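Transcriptional regulator, TetR family (Vibrio parahaemolyticus, PDB 3HE0) probably binds regulatory DNA through a predicted helix-turn-helix motif and controls transcription, as other TetR-family regulators do. Local coordinates at residues Arg87-Ala99 with Ser159-Ala171. Sequence-based numbering, arbitrary orientation.
Sequences RYRTMWLNIWNLA and SFEASVALARKHA. Unlike the reference sequence in segment 87-99: Arg-87 (reference Cys).
Ser-163 OG donates to Phe-160 O (2.6 Å) and accepts from a water that also donates to Trp-92 O, bridging the segments. OG lies between its backbone N and carbonyl carbon (chi1 73°), turned back along its own helix to Phe-160 O, which also receives Val-164 N. Small enough to fit beneath an indole, Ser-163 touches Trp-92 with CB (3.6 Å to CZ2) and puts OG over the same face, near the rim; the water sits above the ring's centre.

Phe-160 is a knob in a hole made by Tyr-88, Met-91, Trp-92 and Ile-95. Its ring is nearly parallel to that of Tyr-88 (planes at 24°) but barely overlaps it; Tyr-88 CD1 lies 3.5 Å from Phe-160 CZ. The branched Ile-95 serves two neighbours: CD1 touches Phe-160 CB, and CG2 meets Val-164 CG2 at 3.5 Å. The selenium of Met-91, modelled as selenomethionine, adds an oblique Met-aromatic contact.

The broad Trp-96 spans from Leu-166 CB, at its edge, to His-170, passing close to the backbone of Ala-167; its CZ2 lies over one His-170 face near the rim (3.7 Å to CG), the rings being oblique. The short side chains of Ala-99 and Ala-167 allow close backbones.

The helices cross at -36° in the C-terminal domain. Helix 179-193 packs against Tyr-88, Trp-92 and Trp-96, helix 132-143 covers Met-91 and Phe-160, and Glu-161 salt-bridges Lys-169 of the second subunit.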
loop_
_atom_site.group_PDB
_atom_site.type_symbol
_atom_site.label_atom_id
_atom_site.label_comp_id
_atom_site.label_asym_id
_atom_site.label_seq_id
_atom_site.Cartn_x
_atom_site.Cartn_y
_atom_site.Cartn_z
ATOM N N ARG A 87 23.294 -5.173 -3.773
ATOM C CA ARG A 87 22.649 -3.935 -3.334
ATOM C C ARG A 87 21.119 -4.103 -3.392
ATOM O O ARG A 87 20.417 -3.707 -2.478
ATOM C CB ARG A 87 23.078 -2.746 -4.191
ATOM C CG ARG A 87 24.515 -2.329 -3.980
ATOM C CD ARG A 87 24.820 -1.072 -4.743
ATOM N NE ARG A 87 25.466 -1.387 -6.001
ATOM C CZ ARG A 87 25.456 -0.609 -7.083
ATOM N NH1 ARG A 87 26.095 -1.008 -8.169
ATOM N NH2 ARG A 87 24.813 0.549 -7.107
ATOM N N TYR A 88 20.628 -4.701 -4.465
ATOM C CA TYR A 88 19.191 -4.931 -4.608
ATOM C C TYR A 88 18.670 -5.783 -3.444
ATOM O O TYR A 88 17.705 -5.410 -2.776
ATOM C CB TYR A 88 18.873 -5.572 -5.958
ATOM C CG TYR A 88 17.406 -5.885 -6.126
ATOM C CD1 TYR A 88 16.515 -4.918 -6.546
ATOM C CD2 TYR A 88 16.903 -7.137 -5.826
ATOM C CE1 TYR A 88 15.146 -5.206 -6.675
ATOM C CE2 TYR A 88 15.534 -7.433 -5.972
ATOM C CZ TYR A 88 14.677 -6.462 -6.389
ATOM O OH TYR A 88 13.340 -6.740 -6.523
ATOM N N ARG A 89 19.353 -6.900 -3.173
ATOM C CA ARG A 89 18.924 -7.817 -2.125
ATOM C C ARG A 89 18.931 -7.140 -0.770
ATOM O O ARG A 89 18.031 -7.376 0.047
ATOM C CB ARG A 89 19.814 -9.075 -2.084
ATOM C CG ARG A 89 19.391 -10.132 -1.032
ATOM C CD ARG A 89 20.276 -11.401 -1.022
ATOM N NE ARG A 89 19.948 -12.247 -2.158
ATOM C CZ ARG A 89 20.605 -12.272 -3.318
ATOM N NH1 ARG A 89 20.193 -13.089 -4.282
ATOM N NH2 ARG A 89 21.676 -11.492 -3.525
ATOM N N THR A 90 19.951 -6.328 -0.499
ATOM C CA THR A 90 20.048 -5.684 0.792
ATOM C C THR A 90 18.829 -4.789 1.039
ATOM O O THR A 90 18.156 -4.898 2.061
ATOM C CB THR A 90 21.363 -4.850 0.929
ATOM O OG1 THR A 90 22.488 -5.690 0.665
ATOM C CG2 THR A 90 21.521 -4.269 2.320
HETATM N N MSE A 91 18.557 -3.902 0.092
HETATM C CA MSE A 91 17.460 -2.960 0.218
HETATM C C MSE A 91 16.130 -3.704 0.273
HETATM O O MSE A 91 15.250 -3.335 1.042
HETATM C CB MSE A 91 17.457 -1.977 -0.954
HETATM C CG MSE A 91 18.608 -1.000 -0.894
HETATM SE SE MSE A 91 18.669 0.123 -2.481
HETATM C CE MSE A 91 20.169 1.259 -1.962
ATOM N N TRP A 92 15.997 -4.753 -0.531
ATOM C CA TRP A 92 14.750 -5.531 -0.569
ATOM C C TRP A 92 14.489 -6.071 0.832
ATOM O O TRP A 92 13.386 -5.984 1.337
ATOM C CB TRP A 92 14.874 -6.673 -1.585
ATOM C CG TRP A 92 13.601 -7.293 -2.002
ATOM C CD1 TRP A 92 12.954 -7.136 -3.206
ATOM C CD2 TRP A 92 12.803 -8.199 -1.239
ATOM N NE1 TRP A 92 11.804 -7.889 -3.225
ATOM C CE2 TRP A 92 11.698 -8.553 -2.028
ATOM C CE3 TRP A 92 12.929 -8.762 0.032
ATOM C CZ2 TRP A 92 10.719 -9.409 -1.572
ATOM C CZ3 TRP A 92 11.955 -9.622 0.468
ATOM C CH2 TRP A 92 10.865 -9.936 -0.331
ATOM N N LEU A 93 15.525 -6.612 1.464
ATOM C CA LEU A 93 15.407 -7.194 2.812
ATOM C C LEU A 93 15.238 -6.128 3.889
ATOM O O LEU A 93 14.525 -6.331 4.870
ATOM C CB LEU A 93 16.614 -8.076 3.142
ATOM C CG LEU A 93 16.593 -9.457 2.481
ATOM C CD1 LEU A 93 17.899 -10.214 2.765
ATOM C CD2 LEU A 93 15.394 -10.285 2.951
ATOM N N ASN A 94 15.880 -4.982 3.721
ATOM C CA ASN A 94 15.581 -3.856 4.615
ATOM C C ASN A 94 14.091 -3.492 4.520
ATOM O O ASN A 94 13.444 -3.164 5.522
ATOM C CB ASN A 94 16.438 -2.615 4.281
ATOM C CG ASN A 94 17.918 -2.797 4.618
ATOM O OD1 ASN A 94 18.265 -3.608 5.450
ATOM N ND2 ASN A 94 18.794 -2.023 3.958
ATOM N N ILE A 95 13.540 -3.514 3.313
ATOM C CA ILE A 95 12.130 -3.155 3.169
ATOM C C ILE A 95 11.296 -4.191 3.913
ATOM O O ILE A 95 10.376 -3.836 4.617
ATOM C CB ILE A 95 11.669 -3.013 1.688
ATOM C CG1 ILE A 95 12.282 -1.771 1.050
ATOM C CG2 ILE A 95 10.108 -2.923 1.587
ATOM C CD1 ILE A 95 12.235 -1.796 -0.510
ATOM N N TRP A 96 11.640 -5.464 3.762
ATOM C CA TRP A 96 10.887 -6.543 4.384
ATOM C C TRP A 96 10.869 -6.371 5.899
ATOM O O TRP A 96 9.848 -6.561 6.550
ATOM C CB TRP A 96 11.543 -7.881 4.027
ATOM C CG TRP A 96 10.901 -9.081 4.581
ATOM C CD1 TRP A 96 11.247 -9.739 5.695
ATOM C CD2 TRP A 96 9.812 -9.794 4.011
ATOM N NE1 TRP A 96 10.429 -10.824 5.886
ATOM C CE2 TRP A 96 9.542 -10.882 4.851
ATOM C CE3 TRP A 96 9.051 -9.625 2.862
ATOM C CZ2 TRP A 96 8.525 -11.780 4.602
ATOM C CZ3 TRP A 96 8.039 -10.517 2.609
ATOM C CH2 TRP A 96 7.787 -11.593 3.471
ATOM N N ASN A 97 12.022 -6.019 6.445
ATOM C CA ASN A 97 12.149 -5.821 7.874
ATOM C C ASN A 97 11.547 -4.541 8.413
ATOM O O ASN A 97 11.441 -4.401 9.589
ATOM C CB ASN A 97 13.612 -5.984 8.308
ATOM C CG ASN A 97 14.081 -7.417 8.165
ATOM O OD1 ASN A 97 15.092 -7.700 7.526
ATOM N ND2 ASN A 97 13.301 -8.339 8.706
ATOM N N LEU A 98 11.111 -3.623 7.574
ATOM C CA LEU A 98 10.358 -2.479 8.075
ATOM C C LEU A 98 8.911 -2.839 8.403
ATOM O O LEU A 98 8.235 -2.050 9.073
ATOM C CB LEU A 98 10.343 -1.347 7.058
ATOM C CG LEU A 98 11.579 -0.466 7.124
ATOM C CD1 LEU A 98 11.608 0.452 5.935
ATOM C CD2 LEU A 98 11.542 0.328 8.405
ATOM N N ALA A 99 8.422 -3.975 7.904
ATOM C CA ALA A 99 7.007 -4.277 8.033
ATOM C C ALA A 99 6.656 -4.388 9.513
ATOM O O ALA A 99 7.410 -4.974 10.289
ATOM C CB ALA A 99 6.644 -5.574 7.300
ATOM N N SER A 159 9.252 -3.691 -8.308
ATOM C CA SER A 159 10.176 -4.474 -7.522
ATOM C C SER A 159 10.030 -4.131 -6.016
ATOM O O SER A 159 9.197 -4.730 -5.313
ATOM C CB SER A 159 11.602 -4.272 -8.052
ATOM O OG SER A 159 12.020 -2.924 -7.970
ATOM N N PHE A 160 10.762 -3.131 -5.544
ATOM C CA PHE A 160 10.675 -2.722 -4.151
ATOM C C PHE A 160 9.262 -2.444 -3.663
ATOM O O PHE A 160 8.837 -3.030 -2.669
ATOM C CB PHE A 160 11.551 -1.490 -3.900
ATOM C CG PHE A 160 13.017 -1.733 -4.130
ATOM C CD1 PHE A 160 13.639 -2.888 -3.648
ATOM C CD2 PHE A 160 13.785 -0.826 -4.827
ATOM C CE1 PHE A 160 15.011 -3.109 -3.835
ATOM C CE2 PHE A 160 15.176 -1.056 -5.017
ATOM C CZ PHE A 160 15.770 -2.200 -4.527
ATOM N N GLU A 161 8.552 -1.535 -4.337
ATOM C CA GLU A 161 7.270 -0.997 -3.821
ATOM C C GLU A 161 6.238 -2.090 -3.770
ATOM O O GLU A 161 5.316 -2.068 -2.924
ATOM C CB GLU A 161 6.729 0.210 -4.629
ATOM C CG GLU A 161 7.408 1.563 -4.240
ATOM C CD GLU A 161 7.383 2.611 -5.356
ATOM O OE1 GLU A 161 6.304 2.982 -5.817
ATOM O OE2 GLU A 161 8.448 3.083 -5.785
ATOM N N ALA A 162 6.406 -3.066 -4.633
ATOM C CA ALA A 162 5.432 -4.140 -4.683
ATOM C C ALA A 162 5.644 -5.042 -3.478
ATOM O O ALA A 162 4.674 -5.427 -2.826
ATOM C CB ALA A 162 5.498 -4.910 -6.019
ATOM N N SER A 163 6.891 -5.367 -3.168
ATOM C CA SER A 163 7.219 -6.242 -2.007
ATOM C C SER A 163 7.000 -5.607 -0.573
ATOM O O SER A 163 7.054 -6.292 0.438
ATOM C CB SER A 163 8.675 -6.546 -2.075
ATOM O OG SER A 163 9.328 -5.359 -1.709
ATOM N N VAL A 164 6.823 -4.296 -0.500
ATOM C CA VAL A 164 6.164 -3.686 0.646
ATOM C C VAL A 164 4.866 -4.448 0.868
ATOM O O VAL A 164 4.507 -4.800 1.983
ATOM C CB VAL A 164 5.885 -2.193 0.367
ATOM C CG1 VAL A 164 4.978 -1.587 1.429
ATOM C CG2 VAL A 164 7.205 -1.441 0.265
ATOM N N ALA A 165 4.188 -4.751 -0.232
ATOM C CA ALA A 165 2.915 -5.437 -0.197
ATOM C C ALA A 165 3.049 -6.834 0.351
ATOM O O ALA A 165 2.221 -7.267 1.137
ATOM C CB ALA A 165 2.279 -5.458 -1.595
ATOM N N LEU A 166 4.089 -7.539 -0.062
ATOM C CA LEU A 166 4.337 -8.881 0.457
ATOM C C LEU A 166 4.610 -8.830 1.967
ATOM O O LEU A 166 4.080 -9.634 2.752
ATOM C CB LEU A 166 5.542 -9.523 -0.248
ATOM C CG LEU A 166 5.362 -10.202 -1.599
ATOM C CD1 LEU A 166 6.704 -10.694 -2.037
ATOM C CD2 LEU A 166 4.415 -11.334 -1.499
ATOM N N ALA A 167 5.474 -7.896 2.353
ATOM C CA ALA A 167 5.827 -7.716 3.751
ATOM C C ALA A 167 4.571 -7.437 4.558
ATOM O O ALA A 167 4.307 -8.106 5.548
ATOM C CB ALA A 167 6.830 -6.586 3.896
ATOM N N ARG A 168 3.790 -6.463 4.101
ATOM C CA ARG A 168 2.553 -6.043 4.768
ATOM C C ARG A 168 1.639 -7.242 4.956
ATOM O O ARG A 168 1.223 -7.545 6.054
ATOM C CB ARG A 168 1.861 -4.974 3.919
ATOM C CG ARG A 168 0.993 -3.934 4.632
ATOM C CD ARG A 168 0.756 -2.719 3.670
ATOM N NE ARG A 168 0.319 -3.163 2.327
ATOM C CZ ARG A 168 0.716 -2.663 1.138
ATOM N NH1 ARG A 168 1.586 -1.650 1.039
ATOM N NH2 ARG A 168 0.239 -3.201 0.008
ATOM N N LYS A 169 1.368 -7.950 3.872
ATOM C CA LYS A 169 0.501 -9.124 3.930
ATOM C C LYS A 169 1.102 -10.303 4.717
ATOM O O LYS A 169 0.348 -11.130 5.239
ATOM C CB LYS A 169 0.084 -9.552 2.512
ATOM C CG LYS A 169 -0.954 -8.606 1.864
ATOM C CD LYS A 169 -1.792 -9.286 0.764
ATOM C CE LYS A 169 -2.946 -8.398 0.279
ATOM N NZ LYS A 169 -4.018 -8.243 1.319
ATOM N N HIS A 170 2.434 -10.383 4.812
ATOM C CA HIS A 170 3.083 -11.395 5.679
ATOM C C HIS A 170 2.910 -11.044 7.150
ATOM O O HIS A 170 2.456 -11.878 7.932
ATOM C CB HIS A 170 4.586 -11.569 5.380
ATOM C CG HIS A 170 5.277 -12.542 6.297
ATOM N ND1 HIS A 170 6.013 -12.143 7.395
ATOM C CD2 HIS A 170 5.333 -13.896 6.282
ATOM C CE1 HIS A 170 6.496 -13.208 8.011
ATOM N NE2 HIS A 170 6.091 -14.283 7.362
ATOM N N ALA A 171 3.277 -9.812 7.518
ATOM C CA ALA A 171 3.145 -9.337 8.903
ATOM C C ALA A 171 1.705 -9.436 9.414
ATOM O O ALA A 171 1.492 -9.598 10.608
ATOM C CB ALA A 171 3.643 -7.909 9.026
HETATM O O HOH W 1 10.287 -6.274 0.605
#